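PDB 2EAQ: LIM domain only protein 7 from Homo sapiens, which contains a PDZ domain that probably binds the C-terminal ends of partner proteins, as in other members of this family. Local coordinates for residues F19-K24 with E70-A75. Numbering follows the deposited sequence.
Sequences FGFTIK and EAMAKA
Phe19 and Ala75 bring the two backbones nearest, yet their CA atoms stay 9.3 Å apart and no hydrogen bond crosses between 19-24 and 70-75, so the contact is made by side chains and by the carbonyl of Ala75. The CB of Phe19 points toward the helix, and with CG anti to the carbonyl carbon (chi1 -71°) the ring meets the backbone of Ala75 with an edge, near the ring plane. Phe19 CZ lies 3.4 Å from Ala75 O and CE2 lies 3.6 Å from the same oxygen, consistent with a weak C-H to carbonyl approach, while Phe19 CE2 also meets Ala75 CB at 4.2 Å. A leucine in place of Phe19 has no aromatic edge and would probably leave Ala75 O without its C-H neighbours and open a gap beside the Ala75 methyl. Farther along, Met72 folds across (chi1 and chi2 both -80°); its modelled SD is 4.2 Å from Ile23 CD1 and its methyl leans obliquely to the Phe21 ring, but the distorted bonds at SD make the exact place of both atoms doubtful. Gly20 has a positive phi, where a CB would jam against Phe19 O. Asp18-Phe19-Gly20-Phe21 probably corresponds to the GLGF-type carboxylate-binding loop of PDZ domains, by its sequence and its place leading into strand 21-26, which with helix 65-78 forms the walls of the groove where, as in relatives, a peptide C-terminus would lie. Leu81 of strand 80-88 touches Phe19, Phe21 and Ala75, while Ile52 and Ile55 of strand 51-55 touch Ile23 and Met72 respectively, so both walls share neighbours in the four-stranded sheet.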
loop_
_atom_site.group_PDB
_atom_site.type_symbol
_atom_site.label_atom_id
_atom_site.label_comp_id
_atom_site.label_asym_id
_atom_site.label_seq_id
_atom_site.Cartn_x
_atom_site.Cartn_y
_atom_site.Cartn_z
ATOM N N PHE A 19 7.912 0.391 4.168
ATOM C CA PHE A 19 8.002 0.986 2.834
ATOM C C PHE A 19 7.879 2.490 2.763
ATOM O O PHE A 19 8.182 3.072 1.729
ATOM C CB PHE A 19 6.960 0.377 1.901
ATOM C CG PHE A 19 7.231 -1.052 1.505
ATOM C CD1 PHE A 19 8.028 -1.355 0.411
ATOM C CD2 PHE A 19 6.662 -2.099 2.218
ATOM C CE1 PHE A 19 8.243 -2.679 0.013
ATOM C CE2 PHE A 19 6.886 -3.464 1.835
ATOM C CZ PHE A 19 7.683 -3.732 0.720
ATOM N N GLY A 20 7.488 3.127 3.859
ATOM C CA GLY A 20 7.424 4.584 3.801
ATOM C C GLY A 20 6.053 5.168 3.734
ATOM O O GLY A 20 5.948 6.363 3.531
ATOM N N PHE A 21 4.982 4.386 3.935
ATOM C CA PHE A 21 3.665 5.011 3.924
ATOM C C PHE A 21 2.874 4.417 5.110
ATOM O O PHE A 21 3.226 3.363 5.649
ATOM C CB PHE A 21 2.949 4.721 2.580
ATOM C CG PHE A 21 2.539 3.314 2.383
ATOM C CD1 PHE A 21 1.261 2.908 2.701
ATOM C CD2 PHE A 21 3.435 2.364 1.857
ATOM C CE1 PHE A 21 0.906 1.565 2.502
ATOM C CE2 PHE A 21 3.067 1.039 1.674
ATOM C CZ PHE A 21 1.813 0.665 2.005
ATOM N N THR A 22 1.852 5.151 5.535
ATOM C CA THR A 22 0.919 4.647 6.576
ATOM C C THR A 22 -0.464 4.636 5.934
ATOM O O THR A 22 -0.734 5.351 4.947
ATOM C CB THR A 22 0.876 5.505 7.817
ATOM O OG1 THR A 22 0.455 6.823 7.490
ATOM C CG2 THR A 22 2.285 5.553 8.471
ATOM N N ILE A 23 -1.361 3.840 6.510
ATOM C CA ILE A 23 -2.710 3.683 5.993
ATOM C C ILE A 23 -3.729 4.383 6.859
ATOM O O ILE A 23 -3.588 4.414 8.119
ATOM C CB ILE A 23 -3.036 2.189 5.930
ATOM C CG1 ILE A 23 -2.134 1.518 4.872
ATOM C CG2 ILE A 23 -4.533 1.957 5.536
ATOM C CD1 ILE A 23 -2.390 0.036 4.619
ATOM N N LYS A 24 -4.678 5.013 6.179
ATOM C CA LYS A 24 -5.856 5.617 6.789
ATOM C C LYS A 24 -6.974 4.618 6.612
ATOM O O LYS A 24 -7.410 4.293 5.484
ATOM C CB LYS A 24 -6.265 6.913 6.092
ATOM C CG LYS A 24 -7.519 7.504 6.777
ATOM C CD LYS A 24 -7.764 8.931 6.338
ATOM C CE LYS A 24 -8.721 8.904 5.164
ATOM N NZ LYS A 24 -9.610 10.147 5.112
ATOM N N GLU A 70 -1.754 -9.522 7.536
ATOM C CA GLU A 70 -0.765 -10.568 7.246
ATOM C C GLU A 70 -0.131 -10.348 5.880
ATOM O O GLU A 70 1.073 -10.560 5.731
ATOM C CB GLU A 70 -1.415 -11.959 7.345
ATOM C CG GLU A 70 -1.723 -12.272 8.809
ATOM C CD GLU A 70 -2.551 -13.529 9.069
ATOM O OE1 GLU A 70 -3.177 -14.130 8.164
ATOM O OE2 GLU A 70 -2.632 -13.902 10.268
ATOM N N ALA A 71 -0.893 -9.911 4.875
ATOM C CA ALA A 71 -0.288 -9.621 3.559
ATOM C C ALA A 71 0.683 -8.450 3.594
ATOM O O ALA A 71 1.754 -8.487 2.953
ATOM C CB ALA A 71 -1.369 -9.325 2.580
ATOM N N MET A 72 0.384 -7.443 4.401
ATOM C CA MET A 72 1.283 -6.317 4.558
ATOM C C MET A 72 2.580 -6.761 5.211
ATOM O O MET A 72 3.694 -6.408 4.769
ATOM C CB MET A 72 0.613 -5.275 5.438
ATOM C CG MET A 72 -0.360 -4.477 4.658
ATOM S SD MET A 72 0.314 -3.061 3.569
ATOM C CE MET A 72 1.413 -3.353 3.233
ATOM N N ALA A 73 2.506 -7.621 6.238
ATOM C CA ALA A 73 3.735 -8.073 6.904
ATOM C C ALA A 73 4.556 -8.939 5.964
ATOM O O ALA A 73 5.786 -8.893 5.963
ATOM C CB ALA A 73 3.378 -8.908 8.202
ATOM N N LYS A 74 3.882 -9.751 5.184
ATOM C CA LYS A 74 4.572 -10.593 4.217
ATOM C C LYS A 74 5.289 -9.746 3.147
ATOM O O LYS A 74 6.407 -10.054 2.767
ATOM C CB LYS A 74 3.546 -11.541 3.604
ATOM C CG LYS A 74 4.179 -12.504 2.589
ATOM C CD LYS A 74 3.142 -13.525 2.150
ATOM C CE LYS A 74 3.702 -14.477 1.116
ATOM N NZ LYS A 74 2.594 -15.249 0.496
ATOM N N ALA A 75 4.673 -8.664 2.681
ATOM C CA ALA A 75 5.333 -7.831 1.684
ATOM C C ALA A 75 6.574 -7.230 2.303
ATOM O O ALA A 75 7.537 -7.019 1.587
ATOM C CB ALA A 75 4.342 -6.704 1.221
#